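Local coordinates for lipoprotein (Streptococcus pneumoniae, PDB 3CX3) that binds zinc and, as a lipoprotein homologous with ABC transporter components, probably delivers the metal for uptake into the cell, at residues Ala55-Asp60 with Ser83-Leu88. Numbering follows the deposited sequence.
Sequences AIYDAD and SKVKVL
Ser83 and Lys84 together reach the last turn of helix 50-58, whose final carbonyls lack helical amide partners. A short hydroxyl suits Ser83, whose backbone already lies close: with OG anti to the backbone N (chi1 -174°), OG donates to Tyr57 O at 2.6 Å, in the carbonyl plane on a lone pair. Lys84 comes from farther off. Its CB, CG and CD make no close contact; bends at chi2 and chi4 turn the chain so that CE passes 3.8 Å from Tyr57 O, and NZ gives that same oxygen a second hydrogen bond of 3.3 Å, tilted 31° from the carbonyl plane. NZ also bonds weakly to Asp58 O and lies 2.6 Å from Ala59 O, at too poor an angle for a hydrogen bond. The negative end of the helix dipole would favour the ammonium charge.

The contact joins the C-terminal end of helix 50-58, and the turn after it, to the loop leading into edge strand 86-89 of the four-stranded parallel sheet in one lobe of this two-lobed protein. Sheet pairing starts where Lys86 N donates to Asp60 O (3.2 Å, 164° at the hydrogen). The two short branches of Val85 reach separate neighbours from one CB: CG2 sits at the edge of the Tyr57 ring, while CG1 presses tightly against Ile56 O (3.0 Å), with Ile56 CG2 and Ala59 CB as looser apolar neighbours. Tyr57 OH bonds to Asp77 N.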
loop_
_atom_site.group_PDB
_atom_site.type_symbol
_atom_site.label_atom_id
_atom_site.label_comp_id
_atom_site.label_asym_id
_atom_site.label_seq_id
_atom_site.Cartn_x
_atom_site.Cartn_y
_atom_site.Cartn_z
ATOM N N ALA A 55 -5.269 -8.714 -20.956
ATOM C CA ALA A 55 -3.912 -8.207 -20.801
ATOM C C ALA A 55 -3.110 -8.986 -19.752
ATOM O O ALA A 55 -1.896 -9.124 -19.900
ATOM C CB ALA A 55 -3.932 -6.728 -20.460
ATOM N N ILE A 56 -3.778 -9.462 -18.693
ATOM C CA ILE A 56 -3.139 -10.355 -17.714
ATOM C C ILE A 56 -2.789 -11.674 -18.390
ATOM O O ILE A 56 -1.620 -12.054 -18.447
ATOM C CB ILE A 56 -4.022 -10.638 -16.480
ATOM C CG1 ILE A 56 -4.048 -9.445 -15.540
ATOM C CG2 ILE A 56 -3.501 -11.838 -15.700
ATOM C CD1 ILE A 56 -5.272 -9.418 -14.660
ATOM N N TYR A 57 -3.807 -12.350 -18.920
ATOM C CA TYR A 57 -3.613 -13.614 -19.614
ATOM C C TYR A 57 -2.584 -13.519 -20.738
ATOM O O TYR A 57 -1.992 -14.508 -21.115
ATOM C CB TYR A 57 -4.959 -14.169 -20.129
ATOM C CG TYR A 57 -5.881 -14.698 -19.044
ATOM C CD1 TYR A 57 -5.406 -15.536 -18.031
ATOM C CD2 TYR A 57 -7.234 -14.374 -19.038
ATOM C CE1 TYR A 57 -6.246 -16.017 -17.036
ATOM C CE2 TYR A 57 -8.107 -14.869 -18.031
ATOM C CZ TYR A 57 -7.608 -15.687 -17.036
ATOM O OH TYR A 57 -8.456 -16.167 -16.043
ATOM N N ASP A 58 -2.358 -12.308 -21.233
ATOM C CA ASP A 58 -1.389 -12.023 -22.296
ATOM C C ASP A 58 0.061 -11.837 -21.797
ATOM O O ASP A 58 1.017 -12.120 -22.527
ATOM C CB ASP A 58 -1.850 -10.766 -23.042
ATOM C CG ASP A 58 -0.953 -10.396 -24.200
ATOM O OD1 ASP A 58 -0.959 -9.191 -24.564
ATOM O OD2 ASP A 58 -0.257 -11.287 -24.753
ATOM N N ALA A 59 0.217 -11.340 -20.571
ATOM C CA ALA A 59 1.532 -11.129 -19.961
ATOM C C ALA A 59 2.258 -12.454 -19.740
ATOM O O ALA A 59 1.651 -13.522 -19.894
ATOM C CB ALA A 59 1.375 -10.387 -18.630
ATOM N N ASP A 60 3.550 -12.387 -19.397
ATOM C CA ASP A 60 4.294 -13.560 -18.905
ATOM C C ASP A 60 4.096 -13.750 -17.396
ATOM O O ASP A 60 4.046 -14.868 -16.900
ATOM C CB ASP A 60 5.793 -13.405 -19.173
ATOM C CG ASP A 60 6.128 -13.368 -20.650
ATOM O OD1 ASP A 60 6.043 -14.432 -21.316
ATOM O OD2 ASP A 60 6.510 -12.275 -21.127
ATOM N N SER A 83 -3.718 -19.814 -21.132
ATOM C CA SER A 83 -2.629 -18.899 -20.797
ATOM C C SER A 83 -1.471 -19.575 -20.061
ATOM O O SER A 83 -1.526 -20.757 -19.708
ATOM C CB SER A 83 -3.149 -17.690 -20.009
ATOM O OG SER A 83 -2.113 -16.747 -19.804
ATOM N N LYS A 84 -0.434 -18.785 -19.816
ATOM C CA LYS A 84 0.843 -19.267 -19.310
ATOM C C LYS A 84 1.435 -18.259 -18.322
ATOM O O LYS A 84 2.661 -18.210 -18.126
ATOM C CB LYS A 84 1.805 -19.476 -20.489
ATOM C CG LYS A 84 2.030 -18.214 -21.385
ATOM C CD LYS A 84 0.774 -17.809 -22.181
ATOM C CE LYS A 84 0.884 -16.401 -22.758
ATOM N NZ LYS A 84 1.099 -15.342 -21.720
ATOM N N VAL A 85 0.555 -17.443 -17.726
ATOM C CA VAL A 85 0.947 -16.474 -16.703
ATOM C C VAL A 85 1.366 -17.181 -15.442
ATOM O O VAL A 85 0.778 -18.198 -15.047
ATOM C CB VAL A 85 -0.178 -15.492 -16.303
ATOM C CG1 VAL A 85 -0.061 -14.181 -17.046
ATOM C CG2 VAL A 85 -1.545 -16.108 -16.474
ATOM N N LYS A 86 2.406 -16.640 -14.825
ATOM C CA LYS A 86 2.722 -16.956 -13.457
ATOM C C LYS A 86 1.976 -15.902 -12.662
ATOM O O LYS A 86 2.225 -14.706 -12.825
ATOM C CB LYS A 86 4.229 -16.867 -13.236
ATOM C CG LYS A 86 5.047 -17.199 -14.488
ATOM C CD LYS A 86 4.619 -18.529 -15.143
ATOM C CE LYS A 86 5.539 -18.921 -16.315
ATOM N NZ LYS A 86 5.331 -18.136 -17.582
ATOM N N VAL A 87 1.011 -16.339 -11.863
ATOM C CA VAL A 87 0.249 -15.429 -11.034
ATOM C C VAL A 87 0.911 -15.463 -9.671
ATOM O O VAL A 87 1.066 -16.531 -9.075
ATOM C CB VAL A 87 -1.264 -15.813 -10.939
ATOM C CG1 VAL A 87 -2.093 -14.661 -10.376
ATOM C CG2 VAL A 87 -1.814 -16.203 -12.289
ATOM N N LEU A 88 1.321 -14.292 -9.191
ATOM C CA LEU A 88 2.131 -14.195 -7.969
ATOM C C LEU A 88 1.508 -13.291 -6.899
ATOM O O LEU A 88 1.336 -12.088 -7.110
ATOM C CB LEU A 88 3.576 -13.754 -8.315
ATOM C CG LEU A 88 4.301 -14.715 -9.285
ATOM C CD1 LEU A 88 5.667 -14.220 -9.681
ATOM C CD2 LEU A 88 4.422 -16.126 -8.698
#